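Local coordinates for protein nicastrin (Dictyostelium purpureum, PDB 4R12) that probably acts as an essential subunit of the gamma-secretase complex, which cleaves integral membrane proteins such as Notch receptors within the membrane, at residues Ser199-Phe204 with Glu262-Phe267; Val247-Ala252 with Thr449-Phe454; Leu286-Lys291 with Ile301-Ala306; Ile322-Gln327 with Ser383-Phe388. All blocks are in the same frame, centred on the assembly; numbering follows the deposited sequence.

Interaction 1 (Ser199-Phe204 with Glu262-Phe267)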
loop_
_atom_site.group_PDB
_atom_site.type_symbol
_atom_site.label_atom_id
_atom_site.label_comp_id
_atom_site.label_asym_id
_atom_site.label_seq_id
_atom_site.Cartn_x
_atom_site.Cartn_y
_atom_site.Cartn_z
ATOM N N SER A 199 3.566 7.917 7.181
ATOM C CA SER A 199 4.263 8.237 5.934
ATOM C C SER A 199 5.714 8.521 6.265
ATOM O O SER A 199 6.057 8.679 7.434
ATOM C CB SER A 199 3.635 9.443 5.230
ATOM O OG SER A 199 2.241 9.265 5.010
ATOM N N ILE A 200 6.571 8.589 5.243
ATOM C CA ILE A 200 7.983 8.904 5.451
ATOM C C ILE A 200 8.468 9.894 4.394
ATOM O O ILE A 200 8.193 9.720 3.200
ATOM C CB ILE A 200 8.904 7.650 5.390
ATOM C CG1 ILE A 200 8.335 6.466 6.180
ATOM C CG2 ILE A 200 10.308 7.962 5.938
ATOM C CD1 ILE A 200 7.588 5.446 5.318
ATOM N N TRP A 201 9.167 10.943 4.827
ATOM C CA TRP A 201 9.781 11.857 3.860
ATOM C C TRP A 201 11.251 12.074 4.175
ATOM O O TRP A 201 11.721 11.811 5.294
ATOM C CB TRP A 201 9.032 13.207 3.803
ATOM C CG TRP A 201 9.053 14.016 5.065
ATOM C CD1 TRP A 201 8.174 13.933 6.107
ATOM C CD2 TRP A 201 9.979 15.055 5.407
ATOM N NE1 TRP A 201 8.504 14.842 7.083
ATOM C CE2 TRP A 201 9.611 15.538 6.680
ATOM C CE3 TRP A 201 11.102 15.604 4.775
ATOM C CZ2 TRP A 201 10.320 16.552 7.327
ATOM C CZ3 TRP A 201 11.801 16.611 5.423
ATOM C CH2 TRP A 201 11.400 17.078 6.680
ATOM N N SER A 202 11.988 12.554 3.181
ATOM C CA SER A 202 13.436 12.593 3.293
ATOM C C SER A 202 14.035 13.610 2.352
ATOM O O SER A 202 13.512 13.843 1.264
ATOM C CB SER A 202 14.033 11.216 2.996
ATOM O OG SER A 202 15.449 11.241 3.099
ATOM N N SER A 203 15.156 14.183 2.784
ATOM C CA SER A 203 15.981 15.046 1.958
ATOM C C SER A 203 17.453 14.701 2.213
ATOM O O SER A 203 17.809 14.338 3.329
ATOM C CB SER A 203 15.704 16.516 2.274
ATOM O OG SER A 203 16.694 17.347 1.696
ATOM N N PHE A 204 18.288 14.782 1.182
ATOM C CA PHE A 204 19.734 14.619 1.359
ATOM C C PHE A 204 20.353 15.787 2.132
ATOM O O PHE A 204 21.429 15.629 2.716
ATOM C CB PHE A 204 20.446 14.480 0.008
ATOM C CG PHE A 204 20.308 13.120 -0.629
ATOM C CD1 PHE A 204 21.005 12.022 -0.127
ATOM C CD2 PHE A 204 19.505 12.944 -1.750
ATOM C CE1 PHE A 204 20.892 10.771 -0.723
ATOM C CE2 PHE A 204 19.384 11.689 -2.355
ATOM C CZ PHE A 204 20.084 10.606 -1.847
ATOM N N GLU A 262 16.032 22.291 -3.594
ATOM C CA GLU A 262 15.964 21.172 -2.666
ATOM C C GLU A 262 15.112 20.072 -3.277
ATOM O O GLU A 262 14.150 20.355 -3.997
ATOM C CB GLU A 262 15.377 21.614 -1.324
ATOM C CG GLU A 262 16.197 22.652 -0.592
ATOM C CD GLU A 262 17.410 22.071 0.115
ATOM O OE1 GLU A 262 17.640 20.841 0.044
ATOM O OE2 GLU A 262 18.133 22.855 0.756
ATOM N N VAL A 263 15.461 18.822 -3.011
ATOM C CA VAL A 263 14.589 17.726 -3.401
ATOM C C VAL A 263 14.110 17.013 -2.147
ATOM O O VAL A 263 14.913 16.640 -1.285
ATOM C CB VAL A 263 15.287 16.722 -4.351
ATOM C CG1 VAL A 263 14.344 15.580 -4.686
ATOM C CG2 VAL A 263 15.719 17.424 -5.636
ATOM N N VAL A 264 12.796 16.851 -2.046
ATOM C CA VAL A 264 12.181 16.095 -0.965
ATOM C C VAL A 264 11.486 14.864 -1.543
ATOM O O VAL A 264 10.688 14.971 -2.470
ATOM C CB VAL A 264 11.162 16.948 -0.175
ATOM C CG1 VAL A 264 10.335 16.071 0.761
ATOM C CG2 VAL A 264 11.875 18.032 0.610
ATOM N N PHE A 265 11.812 13.697 -1.000
ATOM C CA PHE A 265 11.177 12.459 -1.427
ATOM C C PHE A 265 10.115 12.106 -0.410
ATOM O O PHE A 265 10.388 12.123 0.797
ATOM C CB PHE A 265 12.205 11.323 -1.551
ATOM C CG PHE A 265 13.391 11.671 -2.416
ATOM C CD1 PHE A 265 13.335 11.502 -3.794
ATOM C CD2 PHE A 265 14.550 12.171 -1.853
ATOM C CE1 PHE A 265 14.418 11.822 -4.593
ATOM C CE2 PHE A 265 15.645 12.494 -2.647
ATOM C CZ PHE A 265 15.571 12.318 -4.020
ATOM N N ALA A 266 8.907 11.788 -0.859
ATOM C CA ALA A 266 7.860 11.432 0.107
ATOM C C ALA A 266 7.183 10.110 -0.237
ATOM O O ALA A 266 6.779 9.878 -1.382
ATOM C CB ALA A 266 6.805 12.568 0.215
ATOM N N PHE A 267 7.070 9.246 0.771
ATOM C CA PHE A 267 6.387 7.966 0.647
ATOM C C PHE A 267 5.117 8.015 1.490
ATOM O O PHE A 267 5.199 7.871 2.714
ATOM C CB PHE A 267 7.291 6.809 1.121
ATOM C CG PHE A 267 8.526 6.600 0.267
ATOM C CD1 PHE A 267 9.598 7.484 0.325
ATOM C CD2 PHE A 267 8.611 5.512 -0.590
ATOM C CE1 PHE A 267 10.726 7.283 -0.465
ATOM C CE2 PHE A 267 9.741 5.304 -1.381
ATOM C CZ PHE A 267 10.798 6.178 -1.312
HETATM O O HOH W 1 17.403 15.642 -1.506
#
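Phe204 and Phe265 meet with their rings set obliquely, CE2 of Phe204 lying 3.8 Å from CE2 of Phe265, beyond the last bridged pair of Ser199-Phe204 with Glu262-Phe267. With CG of Phe204 anti to its own carbonyl carbon (chi1 -77°), the ring drops to the face that also carries Ile200, Ser202, Phe265 and Phe267. Ile248 of helix 234-252 packs against this aromatic surface, and the hydroxyl of Ser202 is taken up by Thr543 and Thr513. Trp201 and Ala266 occupy the reverse face, their CB atoms 4.3 Å apart. The indole is carried off the strand pair, CG standing between backbone N and carbonyl carbon (chi1 64°), and its benzo side keeps touch through CE3, 4.1 Å from CG1 of Val264. Further out it meets the rings of His544 and Phe281. Beneath the side chains, Ile200 with Phe267 and Ser202 with Phe265 are hydrogen-bonded pairs flanking the non-hydrogen-bonded pair Trp201 and Ala266. Phe267 N to Ile200 O is short and nearly straight at 2.7 Å, and the same oxygen lies in plane at the edge of the Phe267 ring. Ser202 N reaches Phe265 O on a more bent path (138°), an oxygen that CA of Trp201 also approaches at 3.1 Å. Past Ser203 a water accepts from Phe204 N and donates to Val263 O, 2.7 Å away, linking the two chains. This antiparallel ladder adjoins the parallel pairing of strands 262-268 and 214-220 in the large lobe, a mixed arrangement consistent with the lobe's kinship to the zinc exopeptidases.

Interaction 2 (Val247-Ala252 with Thr449-Phe454)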
loop_
_atom_site.group_PDB
_atom_site.type_symbol
_atom_site.label_atom_id
_atom_site.label_comp_id
_atom_site.label_asym_id
_atom_site.label_seq_id
_atom_site.Cartn_x
_atom_site.Cartn_y
_atom_site.Cartn_z
ATOM N N VAL A 247 16.191 4.981 -7.103
ATOM C CA VAL A 247 16.549 6.317 -7.563
ATOM C C VAL A 247 17.328 7.070 -6.476
ATOM O O VAL A 247 18.366 7.668 -6.736
ATOM C CB VAL A 247 15.285 7.125 -7.959
ATOM C CG1 VAL A 247 15.584 8.628 -8.011
ATOM C CG2 VAL A 247 14.738 6.641 -9.310
ATOM N N ILE A 248 16.807 7.034 -5.253
ATOM C CA ILE A 248 17.427 7.701 -4.105
ATOM C C ILE A 248 18.809 7.090 -3.830
ATOM O O ILE A 248 19.809 7.805 -3.667
ATOM C CB ILE A 248 16.510 7.608 -2.866
ATOM C CG1 ILE A 248 15.252 8.453 -3.103
ATOM C CG2 ILE A 248 17.223 8.102 -1.619
ATOM C CD1 ILE A 248 14.152 8.236 -2.114
ATOM N N LYS A 249 18.891 5.766 -3.843
ATOM C CA LYS A 249 20.190 5.131 -3.660
ATOM C C LYS A 249 21.181 5.550 -4.761
ATOM O O LYS A 249 22.371 5.775 -4.496
ATOM C CB LYS A 249 20.047 3.608 -3.634
ATOM C CG LYS A 249 21.379 2.871 -3.417
ATOM C CD LYS A 249 21.851 2.958 -1.951
ATOM C CE LYS A 249 23.137 2.133 -1.737
ATOM N NZ LYS A 249 23.711 2.354 -0.382
ATOM N N SER A 250 20.687 5.665 -5.990
ATOM C CA SER A 250 21.553 6.048 -7.101
ATOM C C SER A 250 21.989 7.508 -6.962
ATOM O O SER A 250 23.142 7.847 -7.220
ATOM C CB SER A 250 20.850 5.812 -8.436
ATOM O OG SER A 250 20.469 4.447 -8.553
ATOM N N LEU A 251 21.066 8.370 -6.550
ATOM C CA LEU A 251 21.380 9.777 -6.348
ATOM C C LEU A 251 22.288 9.992 -5.142
ATOM O O LEU A 251 22.975 11.005 -5.070
ATOM C CB LEU A 251 20.102 10.603 -6.183
ATOM C CG LEU A 251 19.300 10.788 -7.475
ATOM C CD1 LEU A 251 17.982 11.530 -7.213
ATOM C CD2 LEU A 251 20.140 11.521 -8.512
ATOM N N ALA A 252 22.292 9.049 -4.199
ATOM C CA ALA A 252 23.161 9.178 -3.026
ATOM C C ALA A 252 24.634 9.228 -3.411
ATOM O O ALA A 252 25.456 9.782 -2.673
ATOM C CB ALA A 252 22.922 8.040 -2.044
ATOM N N THR A 449 25.051 6.742 -12.473
ATOM C CA THR A 449 25.223 5.293 -12.510
ATOM C C THR A 449 24.179 4.689 -11.576
ATOM O O THR A 449 24.173 5.004 -10.383
ATOM C CB THR A 449 26.638 4.870 -12.066
ATOM O OG1 THR A 449 27.607 5.429 -12.962
ATOM C CG2 THR A 449 26.789 3.350 -12.046
ATOM N N ILE A 450 23.266 3.869 -12.093
ATOM C CA ILE A 450 22.275 3.285 -11.180
ATOM C C ILE A 450 22.918 2.202 -10.319
ATOM O O ILE A 450 23.869 1.549 -10.726
ATOM C CB ILE A 450 21.055 2.706 -11.912
ATOM C CG1 ILE A 450 21.450 1.559 -12.843
ATOM C CG2 ILE A 450 20.357 3.805 -12.707
ATOM C CD1 ILE A 450 20.242 0.832 -13.436
ATOM N N ASP A 451 22.400 2.023 -9.112
ATOM C CA ASP A 451 22.969 1.044 -8.207
ATOM C C ASP A 451 22.274 -0.294 -8.448
ATOM O O ASP A 451 21.249 -0.596 -7.839
ATOM C CB ASP A 451 22.824 1.522 -6.759
ATOM C CG ASP A 451 23.582 0.651 -5.770
ATOM O OD1 ASP A 451 23.760 -0.549 -6.043
ATOM O OD2 ASP A 451 23.981 1.170 -4.712
ATOM N N LYS A 452 22.854 -1.098 -9.335
ATOM C CA LYS A 452 22.225 -2.346 -9.755
ATOM C C LYS A 452 22.233 -3.376 -8.639
ATOM O O LYS A 452 21.311 -4.162 -8.538
ATOM C CB LYS A 452 22.915 -2.908 -10.997
ATOM C CG LYS A 452 22.612 -2.100 -12.265
ATOM C CD LYS A 452 23.265 -2.720 -13.497
ATOM C CE LYS A 452 22.959 -1.885 -14.750
ATOM N NZ LYS A 452 23.633 -2.431 -15.948
ATOM N N ASN A 453 23.271 -3.367 -7.805
ATOM C CA ASN A 453 23.321 -4.313 -6.686
ATOM C C ASN A 453 22.116 -4.087 -5.770
ATOM O O ASN A 453 21.434 -5.029 -5.367
ATOM C CB ASN A 453 24.629 -4.171 -5.892
ATOM C CG ASN A 453 24.762 -5.226 -4.784
ATOM O OD1 ASN A 453 25.149 -6.368 -5.045
ATOM N ND2 ASN A 453 24.439 -4.843 -3.555
ATOM N N PHE A 454 21.848 -2.826 -5.459
ATOM C CA PHE A 454 20.708 -2.450 -4.629
ATOM C C PHE A 454 19.353 -2.798 -5.289
ATOM O O PHE A 454 18.452 -3.363 -4.639
ATOM C CB PHE A 454 20.789 -0.951 -4.320
ATOM C CG PHE A 454 19.678 -0.432 -3.458
ATOM C CD1 PHE A 454 19.789 -0.450 -2.075
ATOM C CD2 PHE A 454 18.528 0.118 -4.034
ATOM C CE1 PHE A 454 18.769 0.047 -1.280
ATOM C CE2 PHE A 454 17.509 0.614 -3.244
ATOM C CZ PHE A 454 17.629 0.589 -1.865
HETATM O O HOH W 2 24.830 7.115 -9.357
#
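Lys249 holds CG anti to its backbone N (chi1 -179°) and then bends at the next bond (chi2 75°), a shape that draws its methylenes across Phe454 and on to the carboxylate of Asp451. CB sits over one face of the Phe454 ring, 3.9 Å from the centroid and 14° off the normal, in a CH-pi contact, and CG follows 3.7 Å from CG of the phenylalanine. Past the bend, CE of Lys249 comes within 3.2 Å of Asp451 OD2. The charged ends stay beyond salt-bridge range, NZ of Lys249 being 4.5 Å from that OD2, so any attraction is probably modest. Asp451 is the N-cap of helix 452-463: its OD1 receives Phe454 N at 3.0 Å, the N-H arriving from above the carboxylate plane. Its backbone N is held as well, donating to Ser250 OG at 3.1 Å, while that hydroxyl also bonds to Ser246 O one turn back in its own helix. A serine in place of Phe454 would probably leave the Lys249 methylenes without the ring face they lie on and open a gap between the helices. The junction thus joins the last turns of helix 234-252 to the first turn of helix 452-463. Ile512 of helix 500-512 touches both Lys249 and Phe454, Tyr432 of helix 427-441 meets Ile450, and Leu251 packs on Ile438 of that same helix and on Phe265 of strand 262-268.

Interaction 3 (Leu286-Lys291 with Ile301-Ala306)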
loop_
_atom_site.group_PDB
_atom_site.type_symbol
_atom_site.label_atom_id
_atom_site.label_comp_id
_atom_site.label_asym_id
_atom_site.label_seq_id
_atom_site.Cartn_x
_atom_site.Cartn_y
_atom_site.Cartn_z
ATOM N N LEU A 286 0.176 23.648 6.451
ATOM C CA LEU A 286 -0.562 24.895 6.305
ATOM C C LEU A 286 -1.140 25.399 7.619
ATOM O O LEU A 286 -1.335 26.596 7.787
ATOM C CB LEU A 286 -1.687 24.724 5.290
ATOM C CG LEU A 286 -1.291 24.408 3.843
ATOM C CD1 LEU A 286 -2.529 24.028 3.040
ATOM C CD2 LEU A 286 -0.566 25.582 3.202
ATOM N N ASN A 287 -1.406 24.491 8.554
ATOM C CA ASN A 287 -2.216 24.836 9.720
ATOM C C ASN A 287 -1.642 24.511 11.093
ATOM O O ASN A 287 -2.172 24.973 12.098
ATOM C CB ASN A 287 -3.578 24.151 9.603
ATOM C CG ASN A 287 -4.324 24.577 8.368
ATOM O OD1 ASN A 287 -4.314 25.753 8.003
ATOM N ND2 ASN A 287 -4.961 23.622 7.699
ATOM N N PHE A 288 -0.581 23.717 11.161
ATOM C CA PHE A 288 -0.152 23.236 12.468
ATOM C C PHE A 288 0.371 24.351 13.363
ATOM O O PHE A 288 1.182 25.178 12.949
ATOM C CB PHE A 288 0.915 22.148 12.340
ATOM C CG PHE A 288 1.351 21.584 13.661
ATOM C CD1 PHE A 288 0.535 20.714 14.356
ATOM C CD2 PHE A 288 2.574 21.935 14.213
ATOM C CE1 PHE A 288 0.929 20.195 15.577
ATOM C CE2 PHE A 288 2.978 21.418 15.433
ATOM C CZ PHE A 288 2.154 20.548 16.116
ATOM N N GLN A 289 -0.109 24.358 14.600
ATOM C CA GLN A 289 0.453 25.208 15.637
ATOM C C GLN A 289 0.632 24.391 16.914
ATOM O O GLN A 289 -0.309 23.757 17.393
ATOM C CB GLN A 289 -0.446 26.422 15.884
ATOM C CG GLN A 289 0.324 27.725 15.975
ATOM C CD GLN A 289 -0.550 28.932 15.700
ATOM O OE1 GLN A 289 -0.613 29.420 14.572
ATOM N NE2 GLN A 289 -1.234 29.418 16.732
ATOM N N CYS A 290 1.848 24.374 17.449
ATOM C CA CYS A 290 2.109 23.640 18.681
ATOM C C CYS A 290 1.876 24.527 19.902
ATOM O O CYS A 290 2.454 25.607 20.008
ATOM C CB CYS A 290 3.534 23.094 18.700
ATOM S SG CYS A 290 3.931 22.139 20.188
ATOM N N LYS A 291 1.035 24.065 20.822
ATOM C CA LYS A 291 0.746 24.813 22.043
ATOM C C LYS A 291 1.741 24.480 23.158
ATOM O O LYS A 291 2.163 25.362 23.910
ATOM C CB LYS A 291 -0.684 24.533 22.506
ATOM C CG LYS A 291 -1.743 24.914 21.487
ATOM C CD LYS A 291 -3.109 24.360 21.877
ATOM C CE LYS A 291 -3.093 22.836 21.906
ATOM N NZ LYS A 291 -4.429 22.231 22.209
ATOM N N ILE A 301 3.981 18.258 22.486
ATOM C CA ILE A 301 3.181 17.499 23.438
ATOM C C ILE A 301 1.712 17.669 23.100
ATOM O O ILE A 301 0.929 16.724 23.165
ATOM C CB ILE A 301 3.420 17.963 24.893
ATOM C CG1 ILE A 301 4.909 18.227 25.143
ATOM C CG2 ILE A 301 2.849 16.952 25.880
ATOM C CD1 ILE A 301 5.782 17.014 24.969
ATOM N N ASP A 302 1.350 18.892 22.735
ATOM C CA ASP A 302 -0.040 19.236 22.487
ATOM C C ASP A 302 -0.185 20.272 21.373
ATOM O O ASP A 302 0.245 21.411 21.529
ATOM C CB ASP A 302 -0.684 19.755 23.772
ATOM C CG ASP A 302 -2.151 20.037 23.604
ATOM O OD1 ASP A 302 -2.770 19.409 22.717
ATOM O OD2 ASP A 302 -2.685 20.888 24.350
ATOM N N PRO A 303 -0.766 19.873 20.227
ATOM C CA PRO A 303 -1.188 18.501 19.918
ATOM C C PRO A 303 0.020 17.609 19.646
ATOM O O PRO A 303 1.064 18.112 19.248
ATOM C CB PRO A 303 -2.049 18.663 18.665
ATOM C CG PRO A 303 -1.545 19.910 18.022
ATOM C CD PRO A 303 -1.042 20.804 19.119
ATOM N N PRO A 304 -0.114 16.302 19.887
ATOM C CA PRO A 304 1.060 15.428 19.798
ATOM C C PRO A 304 1.600 15.267 18.380
ATOM O O PRO A 304 0.869 14.913 17.460
ATOM C CB PRO A 304 0.550 14.091 20.347
ATOM C CG PRO A 304 -0.932 14.177 20.295
ATOM C CD PRO A 304 -1.293 15.610 20.429
ATOM N N ARG A 305 2.887 15.572 18.232
ATOM C CA ARG A 305 3.670 15.236 17.045
ATOM C C ARG A 305 5.042 14.751 17.503
ATOM O O ARG A 305 5.739 15.431 18.266
ATOM C CB ARG A 305 3.820 16.436 16.112
ATOM C CG ARG A 305 2.507 17.025 15.619
ATOM C CD ARG A 305 1.795 16.108 14.629
ATOM N NE ARG A 305 0.702 16.816 13.966
ATOM C CZ ARG A 305 -0.528 16.916 14.460
ATOM N NH1 ARG A 305 -0.824 16.344 15.623
ATOM N NH2 ARG A 305 -1.460 17.593 13.801
ATOM N N ALA A 306 5.439 13.580 17.033
ATOM C CA ALA A 306 6.689 12.982 17.475
ATOM C C ALA A 306 7.923 13.620 16.819
ATOM O O ALA A 306 9.054 13.342 17.214
ATOM C CB ALA A 306 6.661 11.485 17.200
#
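Phe288 lies alongside the Arg305 side chain, the two running antiparallel, with CE1 of the phenylalanine over the centre of one face of the guanidinium group. The two planes are 41° apart, so the ring tilts over the group and is not stacked flat on it. The arginine's aliphatic part is in touch too: its CG is 3.5 Å from Phe288 CE1, and the same CE1 meets Pro303 CG, also at 3.5 Å. Phe288 gains this reach because its CG stands anti to its backbone N (chi1 -178°). Pro303 CD, in turn, rests 3.5 Å from the carbonyl oxygen of Gln289. Further along, Lys291 N donates to Asp302 O at 2.9 Å, and the two side chains form a salt bridge, NZ of Lys291 lying 3.1 Å from OD2 of Asp302; its individual hydrogen bonds are weak. These contacts close a short disulfide-bridged surface loop that follows helix 276-287, Cys290 being bonded to Cys300. Within it, Ile301 and Asp302 both face Thr292 as a classic beta bulge, and a cis peptide bond then leads from Asp302 into Pro303. The guanidinium is positioned by a salt bridge from NE to Asp284 in the preceding helix, and Arg305 NH1 donates to Pro304 O at 2.9 Å. A leucine in place of Arg305 would probably leave Asp284 without its ionic mate and uncover the part of the Phe288 ring now lying over the guanidinium. Phe310 meets that phenylalanine ring edge-to-face, joining this loop to helix 309-313.

Interaction 4 (Ile322-Gln327 with Ser383-Phe388)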
loop_
_atom_site.group_PDB
_atom_site.type_symbol
_atom_site.label_atom_id
_atom_site.label_comp_id
_atom_site.label_asym_id
_atom_site.label_seq_id
_atom_site.Cartn_x
_atom_site.Cartn_y
_atom_site.Cartn_z
ATOM N N ILE A 322 5.868 19.114 -8.469
ATOM C CA ILE A 322 5.520 17.825 -7.890
ATOM C C ILE A 322 5.600 16.735 -8.946
ATOM O O ILE A 322 4.964 16.833 -9.994
ATOM C CB ILE A 322 4.103 17.840 -7.277
ATOM C CG1 ILE A 322 4.053 18.808 -6.090
ATOM C CG2 ILE A 322 3.703 16.436 -6.846
ATOM C CD1 ILE A 322 2.658 18.981 -5.495
ATOM N N ILE A 323 6.396 15.710 -8.671
ATOM C CA ILE A 323 6.452 14.519 -9.501
ATOM C C ILE A 323 5.888 13.324 -8.708
ATOM O O ILE A 323 6.357 13.033 -7.606
ATOM C CB ILE A 323 7.904 14.204 -9.939
ATOM C CG1 ILE A 323 8.593 15.463 -10.480
ATOM C CG2 ILE A 323 7.938 13.078 -10.965
ATOM C CD1 ILE A 323 8.001 15.956 -11.782
ATOM N N GLU A 324 4.896 12.636 -9.266
ATOM C CA GLU A 324 4.332 11.467 -8.610
ATOM C C GLU A 324 4.482 10.222 -9.472
ATOM O O GLU A 324 4.222 10.247 -10.674
ATOM C CB GLU A 324 2.848 11.668 -8.276
ATOM C CG GLU A 324 2.213 10.442 -7.576
ATOM C CD GLU A 324 0.761 10.665 -7.199
ATOM O OE1 GLU A 324 0.256 11.792 -7.430
ATOM O OE2 GLU A 324 0.117 9.709 -6.687
ATOM N N LEU A 325 4.909 9.134 -8.840
ATOM C CA LEU A 325 4.915 7.831 -9.482
ATOM C C LEU A 325 3.623 7.103 -9.112
ATOM O O LEU A 325 3.312 6.972 -7.942
ATOM C CB LEU A 325 6.135 7.022 -9.037
ATOM C CG LEU A 325 7.463 7.761 -9.185
ATOM C CD1 LEU A 325 8.588 6.806 -8.835
ATOM C CD2 LEU A 325 7.627 8.312 -10.607
ATOM N N ASN A 326 2.859 6.643 -10.099
ATOM C CA ASN A 326 1.594 6.005 -9.765
ATOM C C ASN A 326 1.209 4.933 -10.774
ATOM O O ASN A 326 0.528 5.215 -11.777
ATOM C CB ASN A 326 0.492 7.057 -9.652
ATOM C CG ASN A 326 -0.699 6.549 -8.849
ATOM O OD1 ASN A 326 -1.295 5.532 -9.201
ATOM N ND2 ASN A 326 -1.014 7.222 -7.740
ATOM N N GLN A 327 1.652 3.711 -10.464
ATOM C CA GLN A 327 1.599 2.509 -11.321
ATOM C C GLN A 327 2.494 2.648 -12.556
ATOM O O GLN A 327 2.063 3.138 -13.609
ATOM C CB GLN A 327 0.150 2.184 -11.720
ATOM C CG GLN A 327 -0.797 2.068 -10.521
ATOM C CD GLN A 327 -2.077 1.304 -10.854
ATOM O OE1 GLN A 327 -2.160 0.087 -10.660
ATOM N NE2 GLN A 327 -3.066 2.012 -11.387
ATOM N N SER A 383 -4.806 9.898 -7.605
ATOM C CA SER A 383 -3.400 10.130 -7.302
ATOM C C SER A 383 -3.253 11.053 -6.110
ATOM O O SER A 383 -4.132 11.875 -5.836
ATOM C CB SER A 383 -2.676 10.734 -8.510
ATOM O OG SER A 383 -3.324 11.918 -8.939
ATOM N N SER A 384 -2.132 10.906 -5.415
ATOM C CA SER A 384 -1.816 11.703 -4.237
ATOM C C SER A 384 -1.645 13.181 -4.559
ATOM O O SER A 384 -1.792 14.037 -3.672
ATOM C CB SER A 384 -0.546 11.162 -3.575
ATOM O OG SER A 384 -0.797 9.874 -3.040
ATOM N N SER A 385 -1.301 13.473 -5.815
ATOM C CA SER A 385 -1.179 14.852 -6.281
ATOM C C SER A 385 -2.495 15.608 -6.127
ATOM O O SER A 385 -2.509 16.826 -5.969
ATOM C CB SER A 385 -0.737 14.893 -7.744
ATOM O OG SER A 385 0.603 14.457 -7.887
ATOM N N MET A 386 -3.603 14.879 -6.188
ATOM C CA MET A 386 -4.910 15.478 -5.966
ATOM C C MET A 386 -5.002 16.236 -4.638
ATOM O O MET A 386 -5.716 17.245 -4.541
ATOM C CB MET A 386 -5.997 14.410 -6.024
ATOM C CG MET A 386 -6.247 13.873 -7.420
ATOM S SD MET A 386 -7.527 12.598 -7.437
ATOM C CE MET A 386 -7.938 12.568 -9.177
ATOM N N SER A 387 -4.292 15.765 -3.619
ATOM C CA SER A 387 -4.339 16.434 -2.325
ATOM C C SER A 387 -3.693 17.808 -2.417
ATOM O O SER A 387 -4.168 18.765 -1.806
ATOM C CB SER A 387 -3.651 15.592 -1.248
ATOM O OG SER A 387 -4.297 14.341 -1.118
ATOM N N PHE A 388 -2.610 17.914 -3.182
ATOM C CA PHE A 388 -1.942 19.206 -3.346
ATOM C C PHE A 388 -2.732 20.144 -4.258
ATOM O O PHE A 388 -2.791 21.350 -4.015
ATOM C CB PHE A 388 -0.513 19.008 -3.881
ATOM C CG PHE A 388 0.397 18.330 -2.898
ATOM C CD1 PHE A 388 0.378 16.957 -2.754
ATOM C CD2 PHE A 388 1.249 19.074 -2.093
ATOM C CE1 PHE A 388 1.202 16.330 -1.835
ATOM C CE2 PHE A 388 2.075 18.450 -1.172
ATOM C CZ PHE A 388 2.042 17.076 -1.039
#
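Glu324 plants its carboxylate near the N-terminal end of helix 385-389, where Ser384 and Ser385 grip both oxygens. CG lies anti to the backbone N (chi1 -180°) and the chain stays extended beyond it, so the acid spans the distance from strand 319-325. OE1 accepts twice from one residue: it receives the Ser385 hydroxyl, OG 2.7 Å away, on its anti lone pair, while Ser385 N, at 2.8 Å, comes in on the syn side, 34° out of the carboxylate plane. OE2 takes Ser384 N at 2.8 Å, also on the syn side, and receives ND2 of Asn326 at 2.9 Å from above the plane. That last bond comes from within the same segment, making Asn326 a second-shell residue that steadies the acid. Close packing continues beside the acid, where CD1 of Ile322 lies 3.5 Å from CG of Phe388, meeting the ring obliquely. Other approaches are looser: CG2 of Ile322 stands 3.8 Å from Ser385 OG, and toward the strand's end the Asn326 amide only grazes Ser383, ND2 being 3.8 Å from its CA. Even this looser part does not face solvent; the touching residues are all buried, with Met218 of strand 214-220 and Val399 of strand 397-401 close by Ser385. The hydroxyl of Ser384 is turned to a different acid, Glu271. A buried carboxylate met by four donors, two of them backbone N-H groups where the chain enters the helix, is likely to be stabilised in its ionised form, and the bonds fix its rotation while joining strand to helix.

How the interactions relate
Interactions 1 and 4 are buried and reach the same mixed sheet; interaction 1 pairs two neighbouring strands by backbone hydrogen bonds, whereas interaction 4 joins a strand to a helix through a carboxylate. Interaction 2 is only partly buried, yet its helix 234-252 packs on the aromatic face of interaction 1. It relies on a helix cap and a CH-pi contact, its opposite charges staying beyond salt-bridge range. Interaction 3 lies at the surface, touching none of the others, about 36 Å centre to centre from interaction 2. Among these contacts the buried acid of interaction 4 is met by neutral donors, whereas lysine and aspartate form a salt bridge at the surface in interaction 3.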